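Local coordinates for protein RNase NGR3 (Nicotiana glutinosa, PDB 1VD1) that probably cleaves RNA as a secreted ribonuclease of the RNase T2 family, and binds adenosine and guanosine monophosphates at two nucleotide sites, at residues Phe11-Gln16 with His43-Asn48; Ala19-Thr24 with Gln172-Tyr177; Pro31-Pro36 with Met76-Pro81. One frame throughout, in Å; residues are numbered along the deposited sequence.

Contact 1 of 3, residues Phe11-Gln16 with His43-Asn48; sequences FYFVQQ and HGLWPN. With AMP (adenosine monophosphate), chain B; AMP (adenosine monophosphate), chain C.
Tyr-12 and Trp-46 form an antiparallel hydrogen-bonded pair in which both amides and both carbonyls are used: Tyr-12 N reaches Trp-46 O at 2.9 Å, and the return bond from Trp-46 N to Tyr-12 O is straighter, 169° at the hydrogen. Two residues on, the pattern breaks. Val-14 N still donates to Gly-44 O, but Val-14 O accepts twice, from His-43 N at 2.8 Å and from Gly-44 N at 3.2 Å. One residue facing two is the signature of a classic beta bulge, placed here exactly at the predicted active-site residue His-43.

On the nucleotide side, Val-14 CG2 sits over the face of the six-membered ring of Trp-46, 3.7 Å from its centroid, a CH-pi contact. With CG anti to the carbonyl carbon (chi1 -46°), the indole turns its other face to the adenine of AMP in chain B, and its NE1 is satisfied by Glu-97. Asn-48 OD1 accepts from N6 of that adenine at 2.7 Å, a bent bond of 135°, while lying obliquely to the Tyr-12 ring, whose edge meets adenine N1. His-43 ND1 is taken by Gln-175, and its NE2 lies 3.3 Å from O3P of the same AMP; Trp-46 CZ2 lies over one imidazole face and N7 of AMP in chain C over the other. On the reverse side the contacts across the strands are apolar: Phe-11 CD2 meets Leu-45 CG at 3.5 Å, with Pro-47 CG against the same ring. Gln-15 NE2, also on that side, is taken by Ser-123.

This bulged strand pair, carrying a predicted catalytic histidine beside a base-binding tryptophan and asparagine, is consistent with the floor of the active-site cleft in the RNase T2 fold.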
loop_
_atom_site.group_PDB
_atom_site.type_symbol
_atom_site.label_atom_id
_atom_site.label_comp_id
_atom_site.label_asym_id
_atom_site.label_seq_id
_atom_site.Cartn_x
_atom_site.Cartn_y
_atom_site.Cartn_z
ATOM N N PHE A 11 -13.132 0.127 -0.783
ATOM C CA PHE A 11 -11.779 -0.370 -1.056
ATOM C C PHE A 11 -10.827 -0.035 0.081
ATOM O O PHE A 11 -10.901 1.035 0.671
ATOM C CB PHE A 11 -11.109 0.305 -2.269
ATOM C CG PHE A 11 -11.670 -0.061 -3.605
ATOM C CD1 PHE A 11 -12.674 0.712 -4.188
ATOM C CD2 PHE A 11 -11.108 -1.100 -4.345
ATOM C CE1 PHE A 11 -13.099 0.463 -5.494
ATOM C CE2 PHE A 11 -11.526 -1.356 -5.650
ATOM C CZ PHE A 11 -12.526 -0.568 -6.228
ATOM N N TYR A 12 -9.915 -0.949 0.376
ATOM C CA TYR A 12 -8.862 -0.632 1.315
ATOM C C TYR A 12 -7.763 -0.285 0.305
ATOM O O TYR A 12 -7.525 -1.064 -0.625
ATOM C CB TYR A 12 -8.407 -1.859 2.099
ATOM C CG TYR A 12 -9.102 -2.044 3.416
ATOM C CD1 TYR A 12 -9.586 -3.298 3.788
ATOM C CD2 TYR A 12 -9.271 -0.974 4.296
ATOM C CE1 TYR A 12 -10.230 -3.479 5.006
ATOM C CE2 TYR A 12 -9.909 -1.147 5.516
ATOM C CZ TYR A 12 -10.387 -2.405 5.859
ATOM O OH TYR A 12 -11.032 -2.593 7.053
ATOM N N PHE A 13 -7.157 0.892 0.434
ATOM C CA PHE A 13 -6.037 1.259 -0.431
ATOM C C PHE A 13 -4.862 1.073 0.507
ATOM O O PHE A 13 -4.729 1.775 1.516
ATOM C CB PHE A 13 -6.118 2.709 -0.923
ATOM C CG PHE A 13 -4.923 3.128 -1.739
ATOM C CD1 PHE A 13 -4.469 2.331 -2.792
ATOM C CD2 PHE A 13 -4.235 4.301 -1.439
ATOM C CE1 PHE A 13 -3.340 2.701 -3.532
ATOM C CE2 PHE A 13 -3.111 4.678 -2.168
ATOM C CZ PHE A 13 -2.661 3.871 -3.222
ATOM N N VAL A 14 -4.025 0.095 0.196
ATOM C CA VAL A 14 -2.909 -0.245 1.057
ATOM C C VAL A 14 -1.551 0.126 0.491
ATOM O O VAL A 14 -1.183 -0.294 -0.606
ATOM C CB VAL A 14 -2.941 -1.758 1.370
ATOM C CG1 VAL A 14 -1.967 -2.098 2.484
ATOM C CG2 VAL A 14 -4.368 -2.160 1.758
ATOM N N GLN A 15 -0.825 0.944 1.246
ATOM C CA GLN A 15 0.513 1.358 0.858
ATOM C C GLN A 15 1.486 0.723 1.834
ATOM O O GLN A 15 1.114 0.325 2.935
ATOM C CB GLN A 15 0.640 2.874 0.886
ATOM C CG GLN A 15 -0.297 3.546 -0.100
ATOM C CD GLN A 15 -0.189 5.050 -0.062
ATOM O OE1 GLN A 15 0.811 5.630 -0.502
ATOM N NE2 GLN A 15 -1.215 5.693 0.473
ATOM N N GLN A 16 2.744 0.648 1.433
ATOM C CA GLN A 16 3.749 0.017 2.261
ATOM C C GLN A 16 5.004 0.876 2.321
ATOM O O GLN A 16 5.236 1.716 1.451
ATOM C CB GLN A 16 4.055 -1.350 1.651
ATOM C CG GLN A 16 5.165 -2.157 2.291
ATOM C CD GLN A 16 5.318 -3.499 1.612
ATOM O OE1 GLN A 16 4.459 -4.374 1.745
ATOM N NE2 GLN A 16 6.400 -3.663 0.855
ATOM N N HIS A 43 0.739 -1.472 -2.304
ATOM C CA HIS A 43 0.708 -2.910 -2.114
ATOM C C HIS A 43 -0.520 -3.340 -2.910
ATOM O O HIS A 43 -0.431 -4.185 -3.803
ATOM C CB HIS A 43 0.553 -3.316 -0.648
ATOM C CG HIS A 43 0.522 -4.801 -0.447
ATOM N ND1 HIS A 43 0.672 -5.393 0.788
ATOM C CD2 HIS A 43 0.334 -5.814 -1.328
ATOM C CE1 HIS A 43 0.575 -6.704 0.663
ATOM N NE2 HIS A 43 0.369 -6.987 -0.611
ATOM N N GLY A 44 -1.668 -2.733 -2.610
ATOM C CA GLY A 44 -2.862 -3.090 -3.350
ATOM C C GLY A 44 -4.071 -2.204 -3.141
ATOM O O GLY A 44 -4.088 -1.327 -2.274
ATOM N N LEU A 45 -5.074 -2.429 -3.981
ATOM C CA LEU A 45 -6.346 -1.708 -3.934
ATOM C C LEU A 45 -7.327 -2.866 -3.806
ATOM O O LEU A 45 -7.601 -3.573 -4.781
ATOM C CB LEU A 45 -6.565 -0.941 -5.236
ATOM C CG LEU A 45 -7.857 -0.131 -5.359
ATOM C CD1 LEU A 45 -7.989 0.816 -4.170
ATOM C CD2 LEU A 45 -7.850 0.646 -6.681
ATOM N N TRP A 46 -7.849 -3.060 -2.600
ATOM C CA TRP A 46 -8.719 -4.195 -2.332
ATOM C C TRP A 46 -10.204 -3.998 -2.063
ATOM O O TRP A 46 -10.583 -3.368 -1.078
ATOM C CB TRP A 46 -8.173 -4.991 -1.141
ATOM C CG TRP A 46 -6.701 -5.281 -1.157
ATOM C CD1 TRP A 46 -5.910 -5.499 -2.247
ATOM C CD2 TRP A 46 -5.859 -5.455 -0.008
ATOM N NE1 TRP A 46 -4.628 -5.808 -1.848
ATOM C CE2 TRP A 46 -4.571 -5.784 -0.479
ATOM C CE3 TRP A 46 -6.073 -5.366 1.374
ATOM C CZ2 TRP A 46 -3.497 -6.022 0.385
ATOM C CZ3 TRP A 46 -5.002 -5.606 2.236
ATOM C CH2 TRP A 46 -3.733 -5.928 1.735
ATOM N N PRO A 47 -11.062 -4.540 -2.939
ATOM C CA PRO A 47 -12.511 -4.430 -2.746
ATOM C C PRO A 47 -12.761 -5.142 -1.411
ATOM O O PRO A 47 -12.113 -6.147 -1.116
ATOM C CB PRO A 47 -13.061 -5.200 -3.938
ATOM C CG PRO A 47 -12.079 -4.823 -5.022
ATOM C CD PRO A 47 -10.749 -5.004 -4.302
ATOM N N ASN A 48 -13.685 -4.625 -0.612
ATOM C CA ASN A 48 -13.939 -5.194 0.706
ATOM C C ASN A 48 -15.411 -5.035 1.097
ATOM O O ASN A 48 -16.132 -4.210 0.524
ATOM C CB ASN A 48 -13.061 -4.449 1.727
ATOM C CG ASN A 48 -12.606 -5.323 2.880
ATOM O OD1 ASN A 48 -11.585 -5.994 2.791
ATOM N ND2 ASN A 48 -13.363 -5.307 3.980
HETATM P P AMP B . -2.691 -10.001 -1.107
HETATM O O1P AMP B . -1.854 -11.043 -1.728
HETATM O O2P AMP B . -4.156 -10.306 -1.183
HETATM O O3P AMP B . -2.366 -8.606 -1.649
HETATM O "O5'" AMP B . -2.239 -10.066 0.460
HETATM C "C5'" AMP B . -2.706 -9.079 1.397
HETATM C "C4'" AMP B . -2.662 -9.720 2.808
HETATM O "O4'" AMP B . -3.759 -9.142 3.597
HETATM C "C3'" AMP B . -2.873 -11.384 2.802
HETATM O "O3'" AMP B . -1.964 -11.894 3.897
HETATM C "C2'" AMP B . -4.448 -11.487 3.117
HETATM O "O2'" AMP B . -4.792 -12.464 4.083
HETATM C "C1'" AMP B . -4.894 -10.027 3.685
HETATM N N9 AMP B . -5.990 -9.433 2.875
HETATM C C8 AMP B . -6.263 -9.603 1.500
HETATM N N7 AMP B . -7.304 -8.918 0.986
HETATM C C5 AMP B . -7.737 -8.282 2.150
HETATM C C6 AMP B . -8.813 -7.386 2.356
HETATM N N6 AMP B . -9.601 -7.052 1.271
HETATM N N1 AMP B . -8.981 -6.922 3.671
HETATM C C2 AMP B . -8.173 -7.290 4.696
HETATM N N3 AMP B . -7.137 -8.156 4.590
HETATM C C4 AMP B . -6.963 -8.592 3.309
HETATM P P AMP C . 2.200 -9.383 4.311
HETATM O O1P AMP C . 1.434 -9.566 5.551
HETATM O O2P AMP C . 3.650 -9.702 4.471
HETATM O O3P AMP C . 1.989 -7.990 3.709
HETATM O "O5'" AMP C . 1.551 -10.502 3.297
HETATM C "C5'" AMP C . 1.375 -10.185 1.881
HETATM C "C4'" AMP C . 2.120 -11.267 1.041
HETATM O "O4'" AMP C . 2.627 -10.611 -0.181
HETATM C "C3'" AMP C . 3.440 -11.956 1.819
HETATM O "O3'" AMP C . 3.456 -13.399 1.359
HETATM C "C2'" AMP C . 4.616 -11.039 1.231
HETATM O "O2'" AMP C . 5.844 -11.712 1.014
HETATM C "C1'" AMP C . 4.062 -10.499 -0.191
HETATM N N9 AMP C . 4.420 -9.077 -0.393
HETATM C C8 AMP C . 4.098 -7.967 0.414
HETATM N N7 AMP C . 4.675 -6.790 0.095
HETATM C C5 AMP C . 5.347 -7.185 -1.063
HETATM C C6 AMP C . 6.191 -6.453 -1.938
HETATM N N6 AMP C . 6.437 -5.123 -1.668
HETATM N N1 AMP C . 6.709 -7.168 -3.023
HETATM C C2 AMP C . 6.387 -8.455 -3.283
HETATM N N3 AMP C . 5.599 -9.227 -2.506
HETATM C C4 AMP C . 5.148 -8.553 -1.409
#

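Contact 2 of 3, residues Ala19-Thr24 with Gln172-Tyr177; sequences ASYCDT and QIYQVY. With AMP (adenosine monophosphate), chain C.
The rings of Tyr-21 and Tyr-174 run abreast in a common direction, meeting at their edges: Tyr-174 OH is in the plane of the Tyr-21 ring, 3.6 Å from Tyr-21 CD1. One face of Tyr-21 is covered by the adenine of AMP in chain C, with C6 over the ring centre. One face of Tyr-174 carries CG of its own neighbour Gln-175, while Ser-20 CB approaches its edge. With each CG anti to its backbone N, both hydroxyls reach the nucleotide. Tyr-21 OH shares a 3.0 Å hydrogen bond with the ribose O2', and Tyr-174 OH donates to the phosphate O3P at 3.0 Å.

A second flat pair lies at the far end. The acid group of Asp-23 and the Gln-172 amide come from opposite directions with their planes only 8° apart, and Gln-172 NE2 gives a nearly linear bond (2.6 Å, 175°) to the syn lone pair of Asp-23 OD2. Between the two pairs, Ser-20 OG donates to Ile-173 O at 2.7 Å, tilted 35° from the carbonyl plane, which ties the weakly helical turn at 19-21 to the strand backbone.

The chemistry divides accordingly: Tyr-21 covers the base and bonds the ribose, and Tyr-174 bonds the phosphate, whereas at the far end Asp-23 OD1 lies 2.7 Å from Gln-172 OE1, a closeness consistent with a proton held by the acid group.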
loop_
_atom_site.group_PDB
_atom_site.type_symbol
_atom_site.label_atom_id
_atom_site.label_comp_id
_atom_site.label_asym_id
_atom_site.label_seq_id
_atom_site.Cartn_x
_atom_site.Cartn_y
_atom_site.Cartn_z
ATOM N N ALA A 19 11.262 0.086 3.141
ATOM C CA ALA A 19 12.314 -0.178 4.111
ATOM C C ALA A 19 11.904 -1.176 5.190
ATOM O O ALA A 19 12.731 -1.952 5.673
ATOM C CB ALA A 19 12.765 1.134 4.746
ATOM N N SER A 20 10.626 -1.163 5.561
ATOM C CA SER A 20 10.129 -2.063 6.596
ATOM C C SER A 20 9.857 -3.473 6.106
ATOM O O SER A 20 9.613 -4.378 6.906
ATOM C CB SER A 20 8.871 -1.480 7.240
ATOM O OG SER A 20 9.189 -0.275 7.909
ATOM N N TYR A 21 9.889 -3.662 4.790
ATOM C CA TYR A 21 9.685 -4.985 4.216
ATOM C C TYR A 21 11.074 -5.585 4.024
ATOM O O TYR A 21 11.238 -6.802 3.956
ATOM C CB TYR A 21 8.989 -4.892 2.849
ATOM C CG TYR A 21 8.774 -6.233 2.179
ATOM C CD1 TYR A 21 7.655 -7.012 2.473
ATOM C CD2 TYR A 21 9.708 -6.739 1.270
ATOM C CE1 TYR A 21 7.467 -8.260 1.881
ATOM C CE2 TYR A 21 9.532 -7.987 0.672
ATOM C CZ TYR A 21 8.409 -8.740 0.981
ATOM O OH TYR A 21 8.210 -9.963 0.381
ATOM N N CYS A 22 12.078 -4.716 3.953
ATOM C CA CYS A 22 13.451 -5.152 3.722
ATOM C C CYS A 22 14.391 -5.224 4.918
ATOM O O CYS A 22 15.584 -5.481 4.753
ATOM C CB CYS A 22 14.074 -4.279 2.631
ATOM S SG CYS A 22 13.276 -4.595 1.030
ATOM N N ASP A 23 13.874 -5.018 6.123
ATOM C CA ASP A 23 14.733 -5.085 7.298
ATOM C C ASP A 23 14.250 -6.125 8.303
ATOM O O ASP A 23 14.537 -6.039 9.498
ATOM C CB ASP A 23 14.841 -3.705 7.954
ATOM C CG ASP A 23 13.543 -3.255 8.597
ATOM O OD1 ASP A 23 12.490 -3.888 8.360
ATOM O OD2 ASP A 23 13.589 -2.250 9.340
ATOM N N THR A 24 13.524 -7.117 7.799
ATOM C CA THR A 24 12.999 -8.192 8.629
ATOM C C THR A 24 13.752 -9.473 8.285
ATOM O O THR A 24 14.732 -9.441 7.539
ATOM C CB THR A 24 11.497 -8.416 8.365
ATOM O OG1 THR A 24 11.314 -8.922 7.036
ATOM C CG2 THR A 24 10.733 -7.111 8.505
ATOM N N GLN A 172 8.007 -1.028 13.816
ATOM C CA GLN A 172 8.097 -0.014 12.773
ATOM C C GLN A 172 6.828 0.087 11.940
ATOM O O GLN A 172 6.048 -0.867 11.863
ATOM C CB GLN A 172 9.260 -0.360 11.842
ATOM C CG GLN A 172 9.080 -1.727 11.181
ATOM C CD GLN A 172 10.300 -2.206 10.412
ATOM O OE1 GLN A 172 10.261 -3.250 9.757
ATOM N NE2 GLN A 172 11.386 -1.455 10.491
ATOM N N ILE A 173 6.635 1.247 11.316
ATOM C CA ILE A 173 5.482 1.463 10.445
ATOM C C ILE A 173 5.729 0.621 9.195
ATOM O O ILE A 173 6.742 0.780 8.518
ATOM C CB ILE A 173 5.328 2.954 10.054
ATOM C CG1 ILE A 173 4.141 3.109 9.098
ATOM C CG2 ILE A 173 6.617 3.479 9.413
ATOM C CD1 ILE A 173 3.768 4.546 8.790
ATOM N N TYR A 174 4.802 -0.283 8.898
ATOM C CA TYR A 174 4.953 -1.176 7.754
ATOM C C TYR A 174 3.970 -0.860 6.640
ATOM O O TYR A 174 4.372 -0.647 5.495
ATOM C CB TYR A 174 4.792 -2.619 8.232
ATOM C CG TYR A 174 4.733 -3.656 7.134
ATOM C CD1 TYR A 174 5.681 -3.680 6.107
ATOM C CD2 TYR A 174 3.732 -4.629 7.130
ATOM C CE1 TYR A 174 5.625 -4.650 5.102
ATOM C CE2 TYR A 174 3.669 -5.595 6.136
ATOM C CZ TYR A 174 4.615 -5.602 5.127
ATOM O OH TYR A 174 4.543 -6.563 4.145
ATOM N N GLN A 175 2.680 -0.835 6.960
ATOM C CA GLN A 175 1.681 -0.507 5.951
ATOM C C GLN A 175 0.658 0.517 6.426
ATOM O O GLN A 175 0.369 0.625 7.621
ATOM C CB GLN A 175 0.984 -1.776 5.454
ATOM C CG GLN A 175 1.931 -2.634 4.629
ATOM C CD GLN A 175 1.239 -3.760 3.902
ATOM O OE1 GLN A 175 1.567 -4.053 2.752
ATOM N NE2 GLN A 175 0.284 -4.405 4.564
ATOM N N VAL A 176 0.127 1.278 5.475
ATOM C CA VAL A 176 -0.853 2.312 5.770
ATOM C C VAL A 176 -2.134 2.045 4.990
ATOM O O VAL A 176 -2.121 1.950 3.761
ATOM C CB VAL A 176 -0.302 3.713 5.406
ATOM C CG1 VAL A 176 -1.358 4.786 5.657
ATOM C CG2 VAL A 176 0.950 3.991 6.221
ATOM N N TYR A 177 -3.238 1.923 5.720
ATOM C CA TYR A 177 -4.531 1.647 5.119
ATOM C C TYR A 177 -5.413 2.879 5.086
ATOM O O TYR A 177 -5.591 3.553 6.097
ATOM C CB TYR A 177 -5.288 0.564 5.903
ATOM C CG TYR A 177 -4.684 -0.816 5.837
ATOM C CD1 TYR A 177 -3.448 -1.081 6.411
ATOM C CD2 TYR A 177 -5.371 -1.867 5.234
ATOM C CE1 TYR A 177 -2.906 -2.359 6.397
ATOM C CE2 TYR A 177 -4.838 -3.151 5.211
ATOM C CZ TYR A 177 -3.604 -3.389 5.796
ATOM O OH TYR A 177 -3.069 -4.662 5.795
HETATM P P AMP C . 2.200 -9.383 4.311
HETATM O O1P AMP C . 1.434 -9.566 5.551
HETATM O O2P AMP C . 3.650 -9.702 4.471
HETATM O O3P AMP C . 1.989 -7.990 3.709
HETATM O "O5'" AMP C . 1.551 -10.502 3.297
HETATM C "C5'" AMP C . 1.375 -10.185 1.881
HETATM C "C4'" AMP C . 2.120 -11.267 1.041
HETATM O "O4'" AMP C . 2.627 -10.611 -0.181
HETATM C "C3'" AMP C . 3.440 -11.956 1.819
HETATM O "O3'" AMP C . 3.456 -13.399 1.359
HETATM C "C2'" AMP C . 4.616 -11.039 1.231
HETATM O "O2'" AMP C . 5.844 -11.712 1.014
HETATM C "C1'" AMP C . 4.062 -10.499 -0.191
HETATM N N9 AMP C . 4.420 -9.077 -0.393
HETATM C C8 AMP C . 4.098 -7.967 0.414
HETATM N N7 AMP C . 4.675 -6.790 0.095
HETATM C C5 AMP C . 5.347 -7.185 -1.063
HETATM C C6 AMP C . 6.191 -6.453 -1.938
HETATM N N6 AMP C . 6.437 -5.123 -1.668
HETATM N N1 AMP C . 6.709 -7.168 -3.023
HETATM C C2 AMP C . 6.387 -8.455 -3.283
HETATM N N3 AMP C . 5.599 -9.227 -2.506
HETATM C C4 AMP C . 5.148 -8.553 -1.409
#

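Contact 3 of 3, residues Pro31-Pro36 with Met76-Pro81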
loop_
_atom_site.group_PDB
_atom_site.type_symbol
_atom_site.label_atom_id
_atom_site.label_comp_id
_atom_site.label_asym_id
_atom_site.label_seq_id
_atom_site.Cartn_x
_atom_site.Cartn_y
_atom_site.Cartn_z
ATOM N N PRO A 31 13.760 -4.720 -7.296
ATOM C CA PRO A 31 13.253 -5.010 -8.642
ATOM C C PRO A 31 14.361 -4.944 -9.688
ATOM O O PRO A 31 15.390 -4.307 -9.470
ATOM C CB PRO A 31 12.205 -3.923 -8.856
ATOM C CG PRO A 31 11.696 -3.671 -7.467
ATOM C CD PRO A 31 12.974 -3.646 -6.661
ATOM N N THR A 32 14.145 -5.597 -10.823
ATOM C CA THR A 32 15.136 -5.590 -11.892
ATOM C C THR A 32 15.420 -4.172 -12.386
ATOM O O THR A 32 16.339 -3.957 -13.179
ATOM C CB THR A 32 14.676 -6.447 -13.085
ATOM O OG1 THR A 32 13.382 -6.013 -13.519
ATOM C CG2 THR A 32 14.618 -7.913 -12.692
ATOM N N THR A 33 14.639 -3.205 -11.913
ATOM C CA THR A 33 14.818 -1.810 -12.311
ATOM C C THR A 33 15.684 -1.031 -11.327
ATOM O O THR A 33 15.859 0.180 -11.465
ATOM C CB THR A 33 13.460 -1.081 -12.450
ATOM O OG1 THR A 33 12.770 -1.099 -11.192
ATOM C CG2 THR A 33 12.602 -1.758 -13.510
ATOM N N GLY A 34 16.225 -1.726 -10.331
ATOM C CA GLY A 34 17.072 -1.072 -9.352
ATOM C C GLY A 34 16.383 -0.805 -8.028
ATOM O O GLY A 34 15.204 -1.112 -7.855
ATOM N N LYS A 35 17.130 -0.233 -7.088
ATOM C CA LYS A 35 16.604 0.090 -5.767
ATOM C C LYS A 35 15.392 1.008 -5.895
ATOM O O LYS A 35 15.439 2.011 -6.605
ATOM C CB LYS A 35 17.689 0.773 -4.930
ATOM C CG LYS A 35 17.239 1.214 -3.551
ATOM C CD LYS A 35 18.364 1.926 -2.818
ATOM C CE LYS A 35 17.913 2.404 -1.449
ATOM N NZ LYS A 35 19.018 3.070 -0.710
ATOM N N PRO A 36 14.285 0.667 -5.213
ATOM C CA PRO A 36 13.057 1.468 -5.254
ATOM C C PRO A 36 13.243 2.841 -4.613
ATOM O O PRO A 36 14.200 3.064 -3.870
ATOM C CB PRO A 36 12.058 0.611 -4.473
ATOM C CG PRO A 36 12.564 -0.778 -4.680
ATOM C CD PRO A 36 14.050 -0.599 -4.501
ATOM N N MET A 76 4.764 2.168 -12.529
ATOM C CA MET A 76 4.456 1.101 -11.585
ATOM C C MET A 76 5.709 0.390 -11.068
ATOM O O MET A 76 5.744 -0.077 -9.927
ATOM C CB MET A 76 3.516 0.094 -12.239
ATOM C CG MET A 76 2.150 0.678 -12.579
ATOM S SD MET A 76 1.188 -0.402 -13.635
ATOM C CE MET A 76 1.194 -1.910 -12.657
ATOM N N GLU A 77 6.742 0.294 -11.899
ATOM C CA GLU A 77 7.962 -0.367 -11.457
ATOM C C GLU A 77 8.554 0.433 -10.306
ATOM O O GLU A 77 9.271 -0.103 -9.466
ATOM C CB GLU A 77 8.981 -0.450 -12.601
ATOM C CG GLU A 77 8.469 -1.180 -13.828
ATOM C CD GLU A 77 9.493 -1.240 -14.942
ATOM O OE1 GLU A 77 10.128 -0.201 -15.221
ATOM O OE2 GLU A 77 9.653 -2.323 -15.541
ATOM N N LYS A 78 8.241 1.720 -10.273
ATOM C CA LYS A 78 8.763 2.599 -9.237
ATOM C C LYS A 78 7.813 2.806 -8.062
ATOM O O LYS A 78 8.257 2.918 -6.924
ATOM C CB LYS A 78 9.123 3.957 -9.841
ATOM C CG LYS A 78 10.293 3.903 -10.813
ATOM C CD LYS A 78 11.546 3.376 -10.120
ATOM C CE LYS A 78 12.687 3.169 -11.105
ATOM N NZ LYS A 78 13.900 2.624 -10.431
ATOM N N ASN A 79 6.515 2.853 -8.343
ATOM C CA ASN A 79 5.518 3.079 -7.295
ATOM C C ASN A 79 4.824 1.816 -6.772
ATOM O O ASN A 79 4.180 1.853 -5.720
ATOM C CB ASN A 79 4.459 4.079 -7.782
ATOM C CG ASN A 79 5.057 5.429 -8.175
ATOM O OD1 ASN A 79 5.991 5.917 -7.540
ATOM N ND2 ASN A 79 4.504 6.043 -9.216
ATOM N N TRP A 80 4.960 0.704 -7.492
ATOM C CA TRP A 80 4.334 -0.558 -7.090
ATOM C C TRP A 80 5.328 -1.688 -7.315
ATOM O O TRP A 80 5.000 -2.710 -7.927
ATOM C CB TRP A 80 3.090 -0.813 -7.943
ATOM C CG TRP A 80 2.096 -1.782 -7.358
ATOM C CD1 TRP A 80 2.353 -2.836 -6.529
ATOM C CD2 TRP A 80 0.685 -1.788 -7.585
ATOM N NE1 TRP A 80 1.185 -3.497 -6.221
ATOM C CE2 TRP A 80 0.146 -2.873 -6.860
ATOM C CE3 TRP A 80 -0.180 -0.980 -8.335
ATOM C CZ2 TRP A 80 -1.222 -3.171 -6.860
ATOM C CZ3 TRP A 80 -1.538 -1.277 -8.333
ATOM C CH2 TRP A 80 -2.043 -2.362 -7.602
ATOM N N PRO A 81 6.559 -1.526 -6.816
ATOM C CA PRO A 81 7.582 -2.556 -6.993
ATOM C C PRO A 81 7.332 -3.846 -6.226
ATOM O O PRO A 81 6.612 -3.866 -5.227
ATOM C CB PRO A 81 8.842 -1.859 -6.495
ATOM C CG PRO A 81 8.304 -1.065 -5.331
ATOM C CD PRO A 81 7.060 -0.441 -5.948
#
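Thr-33 and Glu-77 cross at a slant, with the methyl rather than the hydroxyl leading: Thr-33 CG2 lies 3.4 Å from Glu-77 OE1 and 3.5 Å from Glu-77 CD. The methyl is anti to the carbonyl carbon of its own residue, which turns it towards the helix, and the glutamate chain, extended beyond CG, brings its carboxylate up against the methyl.

Lys-78 takes a different course. Bent at chi2 (-60°) and straight from there on, it slides past Thr-33 in the opposite direction until Lys-78 NZ donates a weak hydrogen bond to Thr-33 O, 3.3 Å away. The target carbonyl belongs to a type I beta turn, Pro-31 to Gly-34, closed by Gly-34 N to Pro-31 O at 2.8 Å; Gly-34 has a positive phi of 103°, at which a side chain would press on the preceding carbonyl. Thus a loop turn docks on the last turn of helix 73-79. Replacing Thr-33 by an alanine removes CG2 and is likely to open a gap beside the Glu-77 carboxylate and leave that chain freer to turn.

Beyond the helix end the contact becomes apolar. Pro-31 and Pro-81 are arranged abreast, their rings heading in one direction, with Pro-31 CG 3.5 Å from Pro-81 CB. On Pro-81 CG, Pro-36 CB makes a looser approach at 4.2 Å; Pro-36 also touches Leu-83, and Pro-81 packs on Ser-41 and touches a bound AMP.

Overall arrangement
From the N terminus, strand 10-16 opens contact 1, and the chain then runs through helix 18-21, where contact 2 begins, and the loop 31-36 of contact 3. Strand 41-48 returns to close contact 1 across 26 residues. Helix 73-79 and the residues after it close contact 3 over 39, and strand 171-181 closes contact 2 only after 147. Contact 1 therefore crosses both others, whereas contact 3 is nested inside contact 2. Contacts 1 and 2 meet through neighbouring strands of one sheet and share the AMP of chain C. Trp-80 packs against His-43 and Gly-44, joining contacts 1 and 3; contacts 2 and 3 stay about 7 Å apart at their nearest atoms.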